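Local coordinates for protein lipolytic enzyme, g-d-s-l (Clostridium thermocellum, PDB 2W47) that binds a glycan beside a calcium ion, serving as the family 6 carbohydrate-binding module of a larger lipolytic enzyme, at residues 7-13 / 41-47; 34-39 / 112-117; 58-64 / 85-91. All coordinates share one frame; numbering follows the deposited sequence. Where two conformers were deposited one is given.

Interaction 1. Residues 7-13 / 41-47; sequences YQAEDAI and YIEWNVN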
loop_
_atom_site.group_PDB
_atom_site.type_symbol
_atom_site.label_atom_id
_atom_site.label_comp_id
_atom_site.label_asym_id
_atom_site.label_seq_id
_atom_site.Cartn_x
_atom_site.Cartn_y
_atom_site.Cartn_z
ATOM N N TYR A 7 4.133 8.400 -1.870
ATOM C CA TYR A 7 4.006 8.447 -0.422
ATOM C C TYR A 7 4.962 7.404 0.126
ATOM O O TYR A 7 4.706 6.198 0.035
ATOM C CB TYR A 7 2.550 8.190 -0.011
ATOM C CG TYR A 7 1.670 9.341 -0.414
ATOM C CD1 TYR A 7 1.453 10.413 0.452
ATOM C CD2 TYR A 7 1.108 9.400 -1.688
ATOM C CE1 TYR A 7 0.672 11.496 0.068
ATOM C CE2 TYR A 7 0.328 10.479 -2.080
ATOM C CZ TYR A 7 0.120 11.522 -1.202
ATOM O OH TYR A 7 -0.647 12.606 -1.571
ATOM N N GLN A 8 6.097 7.866 0.649
ATOM C CA GLN A 8 7.147 6.952 1.072
ATOM C C GLN A 8 6.823 6.255 2.391
ATOM O O GLN A 8 6.018 6.737 3.181
ATOM C CB GLN A 8 8.508 7.666 1.170
ATOM C CG GLN A 8 9.310 7.664 -0.143
ATOM C CD GLN A 8 9.794 6.277 -0.513
ATOM O OE1 GLN A 8 9.769 5.364 0.318
ATOM N NE2 GLN A 8 10.241 6.108 -1.758
ATOM N N ALA A 9 7.473 5.118 2.615
ATOM C CA ALA A 9 7.263 4.318 3.824
ATOM C C ALA A 9 7.382 5.155 5.101
ATOM O O ALA A 9 6.549 5.035 6.013
ATOM C CB ALA A 9 8.252 3.147 3.860
ATOM N N GLU A 10 8.401 6.013 5.154
ATOM C CA GLU A 10 8.693 6.780 6.372
ATOM C C GLU A 10 7.587 7.782 6.719
ATOM O O GLU A 10 7.520 8.279 7.850
ATOM C CB GLU A 10 10.060 7.497 6.267
ATOM C CG GLU A 10 10.057 8.686 5.279
ATOM C CD GLU A 10 11.421 9.177 4.787
ATOM O OE1 GLU A 10 11.439 9.815 3.711
ATOM O OE2 GLU A 10 12.462 8.946 5.436
ATOM N N ASP A 11 6.723 8.090 5.754
ATOM C CA ASP A 11 5.662 9.076 5.980
ATOM C C ASP A 11 4.319 8.459 6.355
ATOM O O ASP A 11 3.343 9.167 6.630
ATOM C CB ASP A 11 5.552 10.016 4.792
ATOM C CG ASP A 11 6.759 10.949 4.689
ATOM O OD1 ASP A 11 7.201 11.487 5.732
ATOM O OD2 ASP A 11 7.285 11.120 3.581
ATOM N N ALA A 12 4.283 7.132 6.389
ATOM C CA ALA A 12 3.096 6.419 6.812
ATOM C C ALA A 12 2.969 6.422 8.325
ATOM O O ALA A 12 3.944 6.617 9.049
ATOM C CB ALA A 12 3.150 4.988 6.312
ATOM N N ILE A 13 1.745 6.212 8.782
ATOM C CA ILE A 13 1.470 5.831 10.151
ATOM C C ILE A 13 1.371 4.317 10.118
ATOM O O ILE A 13 0.639 3.757 9.293
ATOM C CB ILE A 13 0.155 6.475 10.634
ATOM C CG1 ILE A 13 0.327 7.997 10.686
ATOM C CG2 ILE A 13 -0.296 5.896 11.984
ATOM C CD1 ILE A 13 -0.967 8.785 10.507
ATOM N N TYR A 41 -1.001 -2.669 10.075
ATOM C CA TYR A 41 -1.413 -1.803 8.986
ATOM C C TYR A 41 -0.461 -0.679 8.693
ATOM O O TYR A 41 0.369 -0.317 9.524
ATOM C CB TYR A 41 -2.831 -1.237 9.195
ATOM C CG TYR A 41 -3.040 -0.279 10.360
ATOM C CD1 TYR A 41 -2.630 1.060 10.286
ATOM C CD2 TYR A 41 -3.714 -0.699 11.503
ATOM C CE1 TYR A 41 -2.851 1.944 11.364
ATOM C CE2 TYR A 41 -3.950 0.172 12.565
ATOM C CZ TYR A 41 -3.518 1.482 12.489
ATOM O OH TYR A 41 -3.754 2.322 13.567
ATOM N N ILE A 42 -0.593 -0.140 7.484
ATOM C CA ILE A 42 0.089 1.078 7.067
ATOM C C ILE A 42 -0.979 2.051 6.582
ATOM O O ILE A 42 -1.921 1.664 5.880
ATOM C CB ILE A 42 1.133 0.823 5.949
ATOM C CG1 ILE A 42 0.454 0.361 4.654
ATOM C CG2 ILE A 42 2.190 -0.164 6.430
ATOM C CD1 ILE A 42 1.412 -0.081 3.560
ATOM N N GLU A 43 -0.837 3.311 6.977
ATOM C CA GLU A 43 -1.825 4.326 6.660
ATOM C C GLU A 43 -1.135 5.582 6.180
ATOM O O GLU A 43 -0.176 6.041 6.795
ATOM C CB GLU A 43 -2.651 4.625 7.903
ATOM C CG GLU A 43 -3.730 5.653 7.710
ATOM C CD GLU A 43 -4.592 5.759 8.934
ATOM O OE1 GLU A 43 -5.468 4.889 9.121
ATOM O OE2 GLU A 43 -4.409 6.726 9.716
ATOM N N TRP A 44 -1.634 6.141 5.085
ATOM C CA TRP A 44 -1.140 7.416 4.606
ATOM C C TRP A 44 -2.258 8.433 4.515
ATOM O O TRP A 44 -3.411 8.094 4.222
ATOM C CB TRP A 44 -0.535 7.273 3.214
ATOM C CG TRP A 44 0.841 6.708 3.138
ATOM C CD1 TRP A 44 2.019 7.369 3.348
ATOM C CD2 TRP A 44 1.191 5.380 2.743
ATOM N NE1 TRP A 44 3.080 6.526 3.125
ATOM C CE2 TRP A 44 2.599 5.299 2.751
ATOM C CE3 TRP A 44 0.447 4.246 2.388
ATOM C CZ2 TRP A 44 3.280 4.140 2.415
ATOM C CZ3 TRP A 44 1.130 3.090 2.057
ATOM C CH2 TRP A 44 2.532 3.047 2.076
ATOM N N ASN A 45 -1.892 9.689 4.759
ATOM C CA ASN A 45 -2.755 10.822 4.480
ATOM C C ASN A 45 -2.475 11.314 3.068
ATOM O O ASN A 45 -1.443 11.925 2.793
ATOM C CB ASN A 45 -2.520 11.920 5.517
ATOM C CG ASN A 45 -3.083 11.562 6.866
ATOM O OD1 ASN A 45 -4.235 11.154 6.980
ATOM N ND2 ASN A 45 -2.269 11.731 7.908
ATOM N N VAL A 46 -3.398 11.000 2.165
ATOM C CA VAL A 46 -3.201 11.216 0.737
ATOM C C VAL A 46 -4.026 12.402 0.263
ATOM O O VAL A 46 -5.230 12.466 0.499
ATOM C CB VAL A 46 -3.564 9.932 -0.053
ATOM C CG1 VAL A 46 -3.545 10.170 -1.570
ATOM C CG2 VAL A 46 -2.585 8.827 0.293
ATOM N N ASN A 47 -3.341 13.342 -0.385
ATOM C CA ASN A 47 -3.996 14.511 -0.950
ATOM C C ASN A 47 -4.604 14.207 -2.314
ATOM O O ASN A 47 -3.978 13.556 -3.147
ATOM C CB ASN A 47 -2.987 15.654 -1.081
ATOM C CG ASN A 47 -3.565 16.872 -1.782
ATOM O OD1 ASN A 47 -3.174 17.207 -2.898
ATOM N ND2 ASN A 47 -4.502 17.528 -1.127
HETATM O O HOH W 1 -1.554 12.954 -4.040
HETATM O O HOH W 2 0.898 10.047 5.518
#
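Tyr7 reaches along strand 41-48 from Trp44 to Asn47. Its CB rests on one face of the indole, 3.6 Å from the centroid of the five-membered ring of Trp44, a CH-pi contact. With CG beside the backbone N (chi1 -69°), the phenol ring swings on past the indole and meets that same face edge-on in an offset T-shaped pair, the planes at 61°. Farther out, Tyr7 CE1 lies 3.5 Å from Asn45 O, CE2 and CZ touch CG1 of Val46, and CG2 of Val46 sits over the ring centre. At the tip, Tyr7 OH accepts from Asn47 N at 3.0 Å and shares a water with Asn47 O. The contact bridges a beta-sandwich: strand 5-8 belongs to one sheet and strand 41-48 to the other, and the 3-10 turn 9-11 carries the chain between them. The indole is held on both faces and at its N-H edge. Ala12 CB covers the face opposite Tyr7, and Trp44 NE1 donates in its ring plane to Gln8 O at 2.9 Å, reaching that oxygen from one side of the peptide plane while Asp11 N arrives from the other. Past the turn, Ile13 and Glu43 exchange two backbone bonds as an antiparallel hydrogen-bonded pair; Glu43 OE1 forms a salt bridge with Arg111.

Interaction 2. Residues 34-39 / 112-117; sequences YHNEVG and ATAIAS. With CA (calcium ion), chain C; AQA (4-deoxy-beta-L-threo-hex-4-enopyranuronic acid), chain B.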
loop_
_atom_site.group_PDB
_atom_site.type_symbol
_atom_site.label_atom_id
_atom_site.label_comp_id
_atom_site.label_asym_id
_atom_site.label_seq_id
_atom_site.Cartn_x
_atom_site.Cartn_y
_atom_site.Cartn_z
ATOM N N TYR A 34 5.686 -5.611 7.839
ATOM C CA TYR A 34 4.604 -5.902 8.770
ATOM C C TYR A 34 5.045 -6.946 9.783
ATOM O O TYR A 34 5.792 -7.859 9.444
ATOM C CB TYR A 34 3.414 -6.481 8.004
ATOM C CG TYR A 34 2.557 -5.492 7.239
ATOM C CD1 TYR A 34 2.996 -4.919 6.050
ATOM C CD2 TYR A 34 1.270 -5.189 7.673
ATOM C CE1 TYR A 34 2.197 -4.043 5.330
ATOM C CE2 TYR A 34 0.453 -4.313 6.960
ATOM C CZ TYR A 34 0.931 -3.737 5.794
ATOM O OH TYR A 34 0.156 -2.863 5.062
ATOM N N HIS A 35 4.568 -6.849 11.024
ATOM C CA HIS A 35 4.674 -7.992 11.931
ATOM C C HIS A 35 3.989 -9.185 11.280
ATOM O O HIS A 35 2.984 -9.027 10.576
ATOM C CB HIS A 35 3.972 -7.708 13.258
ATOM C CG HIS A 35 4.683 -6.731 14.141
ATOM N ND1 HIS A 35 5.832 -6.067 13.766
ATOM C CD2 HIS A 35 4.380 -6.287 15.384
ATOM C CE1 HIS A 35 6.217 -5.270 14.749
ATOM N NE2 HIS A 35 5.345 -5.379 15.737
ATOM N N ASN A 36 4.525 -10.376 11.517
ATOM C CA ASN A 36 3.915 -11.571 10.962
ATOM C C ASN A 36 2.757 -12.044 11.827
ATOM O O ASN A 36 2.852 -12.991 12.623
ATOM C CB ASN A 36 4.978 -12.629 10.655
ATOM C CG ASN A 36 5.868 -12.219 9.477
ATOM O OD1 ASN A 36 6.201 -11.037 9.309
ATOM N ND2 ASN A 36 6.235 -13.179 8.650
ATOM N N GLU A 37 1.663 -11.308 11.686
ATOM C CA GLU A 37 0.439 -11.524 12.445
ATOM C C GLU A 37 -0.725 -10.841 11.744
ATOM O O GLU A 37 -0.529 -9.989 10.868
ATOM C CB GLU A 37 0.593 -11.000 13.878
ATOM C CG GLU A 37 0.745 -9.483 13.987
ATOM C CD GLU A 37 1.017 -9.016 15.402
ATOM O OE1 GLU A 37 2.048 -9.418 15.982
ATOM O OE2 GLU A 37 0.199 -8.238 15.928
ATOM N N VAL A 38 -1.943 -11.218 12.121
ATOM C CA VAL A 38 -3.134 -10.555 11.615
ATOM C C VAL A 38 -3.177 -9.108 12.109
ATOM O O VAL A 38 -2.842 -8.826 13.266
ATOM C CB VAL A 38 -4.429 -11.294 12.076
ATOM C CG1 VAL A 38 -5.695 -10.516 11.705
ATOM C CG2 VAL A 38 -4.486 -12.694 11.492
ATOM N N GLY A 39 -3.566 -8.183 11.231
ATOM C CA GLY A 39 -4.015 -6.872 11.697
ATOM C C GLY A 39 -3.042 -5.715 11.697
ATOM O O GLY A 39 -3.444 -4.595 12.002
ATOM N N ALA A 112 -3.973 0.083 4.559
ATOM C CA ALA A 112 -3.844 -1.301 4.095
ATOM C C ALA A 112 -3.570 -2.183 5.307
ATOM O O ALA A 112 -2.515 -2.068 5.928
ATOM C CB ALA A 112 -2.728 -1.412 3.074
ATOM N N THR A 113 -4.529 -3.053 5.627
ATOM C CA THR A 113 -4.489 -3.867 6.836
ATOM C C THR A 113 -4.279 -5.330 6.478
ATOM O O THR A 113 -4.997 -5.878 5.635
ATOM C CB THR A 113 -5.800 -3.723 7.626
ATOM O OG1 THR A 113 -5.987 -2.348 7.967
ATOM C CG2 THR A 113 -5.781 -4.519 8.913
ATOM N N ALA A 114 -3.314 -5.966 7.133
ATOM C CA ALA A 114 -3.023 -7.380 6.884
ATOM C C ALA A 114 -4.158 -8.263 7.376
ATOM O O ALA A 114 -4.615 -8.125 8.516
ATOM C CB ALA A 114 -1.729 -7.768 7.556
ATOM N N ILE A 115 -4.609 -9.167 6.501
ATOM C CA ILE A 115 -5.706 -10.075 6.813
ATOM C C ILE A 115 -5.237 -11.386 7.449
ATOM O O ILE A 115 -5.851 -11.860 8.411
ATOM C CB ILE A 115 -6.540 -10.380 5.552
ATOM C CG1 ILE A 115 -7.290 -9.125 5.091
ATOM C CG2 ILE A 115 -7.537 -11.503 5.814
ATOM C CD1 ILE A 115 -7.806 -9.205 3.676
ATOM N N ALA A 116 -4.179 -11.976 6.901
ATOM C CA ALA A 116 -3.779 -13.330 7.290
ATOM C C ALA A 116 -2.609 -13.322 8.263
ATOM O O ALA A 116 -1.998 -12.281 8.503
ATOM C CB ALA A 116 -3.493 -14.184 6.044
ATOM N N SER A 117 -2.300 -14.495 8.806
ATOM C CA SER A 117 -1.429 -14.597 9.973
ATOM C C SER A 117 0.051 -14.388 9.694
ATOM O O SER A 117 0.834 -14.226 10.632
ATOM C CB SER A 117 -1.646 -15.943 10.677
ATOM O OG SER A 117 -2.998 -16.071 11.062
HETATM CA CA CA C . 6.659 -9.113 7.663
HETATM O O6A AQA B . 8.104 -12.825 6.322
HETATM C C6 AQA B . 8.435 -11.610 6.234
HETATM O O6B AQA B . 7.600 -10.675 6.336
HETATM C C5 AQA B . 9.716 -11.306 6.016
HETATM O O5 AQA B . 10.638 -12.425 5.873
HETATM C C4 AQA B . 10.125 -10.021 5.904
HETATM C C3 AQA B . 11.604 -9.689 5.886
HETATM O O3 AQA B . 11.857 -8.432 5.245
HETATM C C2 AQA B . 12.322 -10.809 5.142
HETATM O O2 AQA B . 13.731 -10.579 5.105
HETATM C C1 AQA B . 12.042 -12.144 5.825
HETATM O O HOH W 3 5.940 -7.558 5.754
HETATM O O HOH W 4 2.156 -15.354 12.388
HETATM O O HOH W 5 8.307 -10.111 9.028
HETATM O O HOH W 6 4.456 -9.748 7.301
#
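Tyr34 sends its ring across to the end of strand 106-114, where its hydroxyl donates to the carbonyl of Ala112, Tyr34 OH to Ala112 O being 2.9 Å. The oxygen lies at the ring edge in the plane of the phenol, whereas the hydroxyl stands well above the carbonyl plane. Ala114 CB packs beside the same ring, 4.0 Å from Tyr34 CD2, and Met70 and Ile42 close in from neighbouring strands, so the polar tip is satisfied within an apolar surround. A second tie follows at Gly39, whose N donates to Ala114 O at 2.9 Å. Toward the surface the fit loosens: Val38 only sets its two methyls against a carbonyl, CG2 being 3.5 Å from Ile115 O, and the Asn36 and Ser117 carbonyls approach each other with no direct bond. The end of the loop near the glycan is instead organised by the calcium ion. Tyr34 O, 2.3 Å from the metal, and Asn36 OD1 bind it together with O6B of 4-deoxy-beta-L-threo-hex-4-enopyranuronic acid and three waters, and Asn33 completes the sphere. One of those waters also takes the Tyr34 N-H. Asn36 is held at both ends of its amide: OD1 binds the calcium ion, while ND2 donates almost straight (170°) to O6A of the sugar and also bonds Asp118. A carboxylate shared between metal and asparagine marks this as the calcium-assisted glycan site of the module.

Interaction 3. Residues 58-64 / 85-91; sequences FRYANGT and FVSTGAW. With AQA (4-deoxy-beta-L-threo-hex-4-enopyranuronic acid), chain B.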
loop_
_atom_site.group_PDB
_atom_site.type_symbol
_atom_site.label_atom_id
_atom_site.label_comp_id
_atom_site.label_asym_id
_atom_site.label_seq_id
_atom_site.Cartn_x
_atom_site.Cartn_y
_atom_site.Cartn_z
ATOM N N PHE A 58 0.708 0.172 -4.820
ATOM C CA PHE A 58 1.690 -0.204 -3.805
ATOM C C PHE A 58 2.853 -0.890 -4.496
ATOM O O PHE A 58 2.652 -1.837 -5.258
ATOM C CB PHE A 58 1.077 -1.183 -2.800
ATOM C CG PHE A 58 -0.103 -0.634 -2.053
ATOM C CD1 PHE A 58 0.067 0.020 -0.835
ATOM C CD2 PHE A 58 -1.393 -0.788 -2.555
ATOM C CE1 PHE A 58 -1.033 0.519 -0.134
ATOM C CE2 PHE A 58 -2.494 -0.294 -1.864
ATOM C CZ PHE A 58 -2.320 0.359 -0.648
ATOM N N ARG A 59 4.067 -0.417 -4.252
ATOM C CA ARG A 59 5.245 -1.162 -4.661
ATOM C C ARG A 59 5.615 -2.058 -3.490
ATOM O O ARG A 59 5.804 -1.577 -2.383
ATOM C CB ARG A 59 6.386 -0.224 -5.042
ATOM C CG ARG A 59 7.626 -0.946 -5.560
ATOM C CD ARG A 59 8.624 0.010 -6.191
ATOM N NE ARG A 59 9.706 -0.693 -6.885
ATOM C CZ ARG A 59 10.899 -0.965 -6.360
ATOM N NH1 ARG A 59 11.816 -1.603 -7.081
ATOM N NH2 ARG A 59 11.186 -0.611 -5.112
ATOM N N TYR A 60 5.711 -3.365 -3.735
ATOM C CA TYR A 60 5.773 -4.338 -2.652
ATOM C C TYR A 60 6.658 -5.531 -2.994
ATOM O O TYR A 60 6.933 -5.790 -4.169
ATOM C CB TYR A 60 4.354 -4.814 -2.302
ATOM C CG TYR A 60 3.857 -5.907 -3.215
ATOM C CD1 TYR A 60 3.978 -7.242 -2.846
ATOM C CD2 TYR A 60 3.285 -5.611 -4.448
ATOM C CE1 TYR A 60 3.543 -8.258 -3.677
ATOM C CE2 TYR A 60 2.844 -6.634 -5.296
ATOM C CZ TYR A 60 2.979 -7.943 -4.890
ATOM O OH TYR A 60 2.564 -8.975 -5.706
ATOM N N ALA A 61 7.087 -6.254 -1.963
ATOM C CA ALA A 61 7.776 -7.517 -2.148
ATOM C C ALA A 61 7.112 -8.577 -1.306
ATOM O O ALA A 61 6.624 -8.304 -0.215
ATOM C CB ALA A 61 9.262 -7.392 -1.797
ATOM N N ASN A 62 7.089 -9.802 -1.820
ATOM C CA ASN A 62 6.566 -10.945 -1.083
ATOM C C ASN A 62 7.414 -12.150 -1.450
ATOM O O ASN A 62 7.204 -12.788 -2.490
ATOM C CB ASN A 62 5.082 -11.171 -1.390
ATOM C CG ASN A 62 4.508 -12.370 -0.659
ATOM O OD1 ASN A 62 5.223 -13.051 0.078
ATOM N ND2 ASN A 62 3.227 -12.654 -0.885
ATOM N N GLY A 63 8.375 -12.454 -0.583
ATOM C CA GLY A 63 9.327 -13.531 -0.839
ATOM C C GLY A 63 8.859 -14.882 -0.343
ATOM O O GLY A 63 9.651 -15.812 -0.258
ATOM N N THR A 64 7.574 -14.986 -0.011
ATOM C CA THR A 64 6.969 -16.283 0.275
ATOM C C THR A 64 6.131 -16.705 -0.922
ATOM O O THR A 64 5.838 -15.904 -1.805
ATOM C CB THR A 64 6.073 -16.266 1.536
ATOM O OG1 THR A 64 4.805 -15.672 1.228
ATOM C CG2 THR A 64 6.741 -15.522 2.703
ATOM N N PHE A 85 -1.699 -9.535 -2.786
ATOM C CA PHE A 85 -0.284 -9.223 -2.864
ATOM C C PHE A 85 0.428 -10.551 -3.023
ATOM O O PHE A 85 0.922 -11.147 -2.064
ATOM C CB PHE A 85 0.156 -8.456 -1.619
ATOM C CG PHE A 85 -0.428 -7.076 -1.550
ATOM C CD1 PHE A 85 0.253 -5.998 -2.107
ATOM C CD2 PHE A 85 -1.694 -6.866 -0.996
ATOM C CE1 PHE A 85 -0.290 -4.721 -2.078
ATOM C CE2 PHE A 85 -2.247 -5.596 -0.966
ATOM C CZ PHE A 85 -1.535 -4.518 -1.511
ATOM N N VAL A 86 0.455 -11.015 -4.269
ATOM C CA VAL A 86 0.958 -12.344 -4.583
ATOM C C VAL A 86 2.476 -12.379 -4.496
ATOM O O VAL A 86 3.141 -11.332 -4.468
ATOM C CB VAL A 86 0.465 -12.853 -5.976
ATOM C CG1 VAL A 86 -1.055 -12.856 -6.040
ATOM C CG2 VAL A 86 1.040 -12.016 -7.126
ATOM N N SER A 87 3.023 -13.586 -4.441
ATOM C CA SER A 87 4.465 -13.757 -4.411
ATOM C C SER A 87 5.150 -12.952 -5.505
ATOM O O SER A 87 4.680 -12.895 -6.646
ATOM C CB SER A 87 4.841 -15.221 -4.582
ATOM O OG SER A 87 6.245 -15.368 -4.442
ATOM N N THR A 88 6.263 -12.325 -5.131
ATOM C CA THR A 88 7.142 -11.679 -6.091
ATOM C C THR A 88 8.388 -12.533 -6.311
ATOM O O THR A 88 9.272 -12.152 -7.069
ATOM C CB THR A 88 7.555 -10.278 -5.618
ATOM O OG1 THR A 88 8.289 -10.389 -4.394
ATOM C CG2 THR A 88 6.323 -9.394 -5.416
ATOM N N GLY A 89 8.444 -13.677 -5.634
ATOM C CA GLY A 89 9.526 -14.646 -5.819
ATOM C C GLY A 89 10.686 -14.523 -4.856
ATOM O O GLY A 89 11.121 -15.506 -4.267
ATOM N N ALA A 90 11.222 -13.321 -4.745
ATOM C CA ALA A 90 12.341 -13.041 -3.854
ATOM C C ALA A 90 12.014 -11.794 -3.060
ATOM O O ALA A 90 11.247 -10.946 -3.526
ATOM C CB ALA A 90 13.607 -12.832 -4.641
ATOM N N TRP A 91 12.615 -11.671 -1.878
ATOM C CA TRP A 91 12.404 -10.490 -1.032
ATOM C C TRP A 91 13.018 -9.235 -1.638
ATOM O O TRP A 91 12.708 -8.124 -1.220
ATOM C CB TRP A 91 12.937 -10.716 0.383
ATOM C CG TRP A 91 12.050 -11.624 1.176
ATOM C CD1 TRP A 91 12.343 -12.886 1.613
ATOM C CD2 TRP A 91 10.710 -11.350 1.610
ATOM N NE1 TRP A 91 11.274 -13.413 2.300
ATOM C CE2 TRP A 91 10.260 -12.491 2.317
ATOM C CE3 TRP A 91 9.850 -10.249 1.482
ATOM C CZ2 TRP A 91 8.983 -12.568 2.881
ATOM C CZ3 TRP A 91 8.577 -10.327 2.053
ATOM C CH2 TRP A 91 8.158 -11.481 2.735
HETATM O O6A AQA B . 8.104 -12.825 6.322
HETATM C C6 AQA B . 8.435 -11.610 6.234
HETATM O O6B AQA B . 7.600 -10.675 6.336
HETATM C C5 AQA B . 9.716 -11.306 6.016
HETATM O O5 AQA B . 10.638 -12.425 5.873
HETATM C C4 AQA B . 10.125 -10.021 5.904
HETATM C C3 AQA B . 11.604 -9.689 5.886
HETATM O O3 AQA B . 11.857 -8.432 5.245
HETATM C C2 AQA B . 12.322 -10.809 5.142
HETATM O O2 AQA B . 13.731 -10.579 5.105
HETATM C C1 AQA B . 12.042 -12.144 5.825
HETATM O O HOH W 7 8.989 -16.988 -3.184
#
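Trp91 lies flat on the backbone of Gly63, whose CA sits 3.5 Å from the centroid of the five-membered ring of Trp91 in a CH-pi contact; Gly63 N comes over the same face. Having no side chain, Gly63 lets the main chain come this close. The opposite indole face carries 4-deoxy-beta-L-threo-hex-4-enopyranuronic acid, with its C2 over the centre, while Thr64 CG2 touches Trp91 CZ2 at 3.7 Å. The backing for this indole is fixed by Asn62. Its N donates nearly straight (172°) to Thr88 OG1 at 2.9 Å, its O receives Thr88 N at 2.8 Å, and Thr88 OG1 is in turn hydrogen-bonded to Thr93 O. The amide of Asn62 works both ways: OD1 takes the N-H of Thr64, which closes an Asx turn, and also its hydroxyl, and ND2 donates to Phe85 O at 3.0 Å and to Ala66. Ser87, with OG anti to N (chi1 -175°), donates to Thr64 O at 2.7 Å and accepts from Gly89 N, an ST turn. Farther inward, Tyr60 OH bonds Val86 O, and an aromatic cluster pins the start of the loop: the edge of Phe85 meets the face of Tyr60 in a T-shaped pair at 90° and the face of Phe58 in an offset one. A tryptophan face set against a sugar ring, with Arg68 and Asn122 around it, is the aromatic wall typical of carbohydrate-binding pockets.

The three contacts share one apolar interior but differ toward their ends. Phe58 of interaction 3 packs on Trp44 of interaction 1 and on Ala112 of interaction 2, so the inner ends of all three meet between the sheets. Interactions 1 and 2 also share a sheet: strands 41-48 and 106-114 are neighbours, and Ile42 O probably accepts from Ala112 N. Interaction 1 is plain sandwich packing, with ring faces and strand pairing, away from the glycan. Interactions 2 and 3 start in the interior and run out to loops at the binding site, where the same sugar is held by its carboxylate through calcium and an amide in one, and by its ring against an indole in the other.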